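Local coordinates for sugar kinase (Agrobacterium tumefaciens, PDB 2RBC), which probably transfers phosphate from ATP to a sugar as a member of the ribokinase (pfkB) family of carbohydrate kinases, at residues 60-66 with 310-314. Residues are numbered along the deposited sequence; the frame is centred on the assembly and turned at random.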
loop_
_atom_site.group_PDB
_atom_site.type_symbol
_atom_site.label_atom_id
_atom_site.label_comp_id
_atom_site.label_asym_id
_atom_site.label_seq_id
_atom_site.Cartn_x
_atom_site.Cartn_y
_atom_site.Cartn_z
ATOM N N GLU A 60 -12.592 5.365 1.772
ATOM C CA GLU A 60 -11.665 6.364 2.265
ATOM C C GLU A 60 -10.295 5.709 2.317
ATOM O O GLU A 60 -10.193 4.533 2.650
ATOM C CB GLU A 60 -12.089 6.830 3.661
ATOM C CG GLU A 60 -11.340 8.008 4.167
ATOM C CD GLU A 60 -11.932 8.574 5.440
ATOM O OE1 GLU A 60 -13.004 8.093 5.869
ATOM O OE2 GLU A 60 -11.301 9.481 5.992
ATOM N N VAL A 61 -9.257 6.441 1.930
ATOM C CA VAL A 61 -7.874 5.913 1.967
ATOM C C VAL A 61 -6.966 6.978 2.586
ATOM O O VAL A 61 -6.986 8.130 2.171
ATOM C CB VAL A 61 -7.355 5.488 0.555
ATOM C CG1 VAL A 61 -5.905 4.977 0.613
ATOM C CG2 VAL A 61 -8.295 4.441 -0.090
ATOM N N LEU A 62 -6.164 6.580 3.563
ATOM C CA LEU A 62 -5.216 7.481 4.234
ATOM C C LEU A 62 -3.857 6.827 4.268
ATOM O O LEU A 62 -3.724 5.695 4.735
ATOM C CB LEU A 62 -5.650 7.771 5.672
ATOM C CG LEU A 62 -4.809 8.698 6.604
ATOM C CD1 LEU A 62 -4.805 10.156 6.097
ATOM C CD2 LEU A 62 -5.237 8.619 8.053
ATOM N N GLN A 63 -2.861 7.554 3.769
ATOM C CA GLN A 63 -1.471 7.196 3.941
ATOM C C GLN A 63 -0.855 8.026 5.039
ATOM O O GLN A 63 -0.893 9.256 4.986
ATOM C CB GLN A 63 -0.709 7.381 2.651
ATOM C CG GLN A 63 -1.190 6.425 1.574
ATOM C CD GLN A 63 -0.253 6.362 0.374
ATOM O OE1 GLN A 63 -0.164 7.301 -0.384
ATOM N NE2 GLN A 63 0.409 5.233 0.192
ATOM N N ILE A 64 -0.341 7.342 6.057
ATOM C CA ILE A 64 0.155 7.970 7.260
ATOM C C ILE A 64 1.407 7.256 7.797
ATOM O O ILE A 64 1.447 6.030 7.939
ATOM C CB ILE A 64 -0.996 8.149 8.339
ATOM C CG1 ILE A 64 -0.484 8.961 9.530
ATOM C CG2 ILE A 64 -1.692 6.836 8.754
ATOM C CD1 ILE A 64 -1.625 9.537 10.376
ATOM N N ALA A 65 2.446 8.030 8.087
ATOM C CA ALA A 65 3.634 7.488 8.724
ATOM C C ALA A 65 3.347 7.375 10.222
ATOM O O ALA A 65 2.974 8.346 10.885
ATOM C CB ALA A 65 4.891 8.379 8.487
ATOM N N GLU A 66 3.465 6.165 10.719
ATOM C CA GLU A 66 3.172 5.877 12.091
ATOM C C GLU A 66 3.955 4.635 12.515
ATOM O O GLU A 66 5.058 4.437 12.062
ATOM C CB GLU A 66 1.629 5.825 12.287
ATOM C CG GLU A 66 0.892 4.766 11.476
ATOM C CD GLU A 66 -0.603 4.876 11.609
ATOM O OE1 GLU A 66 -1.086 5.840 12.257
ATOM O OE2 GLU A 66 -1.315 3.981 11.114
ATOM N N PHE A 310 -11.392 7.913 12.703
ATOM C CA PHE A 310 -10.701 7.061 11.736
ATOM C C PHE A 310 -9.332 7.621 11.384
ATOM O O PHE A 310 -9.192 8.785 11.014
ATOM C CB PHE A 310 -11.488 6.946 10.422
ATOM C CG PHE A 310 -10.715 6.271 9.333
ATOM C CD1 PHE A 310 -10.525 4.891 9.357
ATOM C CD2 PHE A 310 -10.121 7.002 8.324
ATOM C CE1 PHE A 310 -9.793 4.273 8.404
ATOM C CE2 PHE A 310 -9.372 6.369 7.367
ATOM C CZ PHE A 310 -9.231 5.002 7.406
ATOM N N GLY A 311 -8.314 6.767 11.455
ATOM C CA GLY A 311 -7.055 7.052 10.790
ATOM C C GLY A 311 -5.797 6.846 11.616
ATOM O O GLY A 311 -4.891 7.646 11.531
ATOM N N GLY A 312 -5.720 5.774 12.401
ATOM C CA GLY A 312 -4.492 5.520 13.133
ATOM C C GLY A 312 -4.196 6.561 14.190
ATOM O O GLY A 312 -5.058 6.876 15.007
ATOM N N ARG A 313 -2.999 7.135 14.140
ATOM C CA ARG A 313 -2.618 8.198 15.061
ATOM C C ARG A 313 -3.278 9.560 14.816
ATOM O O ARG A 313 -3.174 10.452 15.678
ATOM C CB ARG A 313 -1.089 8.361 15.079
ATOM C CG ARG A 313 -0.449 8.819 13.782
ATOM C CD ARG A 313 0.955 9.372 13.988
ATOM N NE ARG A 313 1.562 9.775 12.736
ATOM C CZ ARG A 313 1.444 10.980 12.175
ATOM N NH1 ARG A 313 0.775 11.958 12.776
ATOM N NH2 ARG A 313 1.986 11.197 10.989
ATOM N N ILE A 314 -3.984 9.731 13.684
ATOM C CA ILE A 314 -4.425 11.061 13.234
ATOM C C ILE A 314 -5.418 11.683 14.192
ATOM O O ILE A 314 -5.485 12.886 14.297
ATOM C CB ILE A 314 -4.973 11.052 11.769
ATOM C CG1 ILE A 314 -4.754 12.423 11.116
ATOM C CG2 ILE A 314 -6.438 10.626 11.704
ATOM C CD1 ILE A 314 -3.329 12.967 11.336
#
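R313 offers NE and NH2, along one side of its guanidinium, to the carbonyl of A65, joining the strand outermost, within the chain, in the small sheet that corresponds to the lid of ribokinase-like folds to the loop between helices 292-307 and 319-330. Both NE (2.7 Å from A65 O) and NH2 donate to that one oxygen, which lies in the guanidinium plane; NH2 also hydrogen-bonds S105 OG. I64 CD1 covers one face of the group, sitting 3.8 Å above its plane over the centre. I64 CD1 also meets I314 CB, while the L62 CD2 methyl lies against the backbone of G311. The E60 carboxylate and F310 ring run alongside each other but in opposite senses, their planes 50° apart; E60 OE1 is salt-bridged to R45. G311 and G312 both give their amides to D270 OD2, their backbone angles suit glycine, and I314 N bonds to G311 O, closing the turn. E66 OE1 lies 3.5 Å from G312 CA. With CG between its backbone N and carbonyl carbon (chi1 61°) and an extended chain beyond, E66 sends its carboxylate to the loop backbone, where R313 N donates to E66 OE1 at 3.0 Å, nearly straight at 168°.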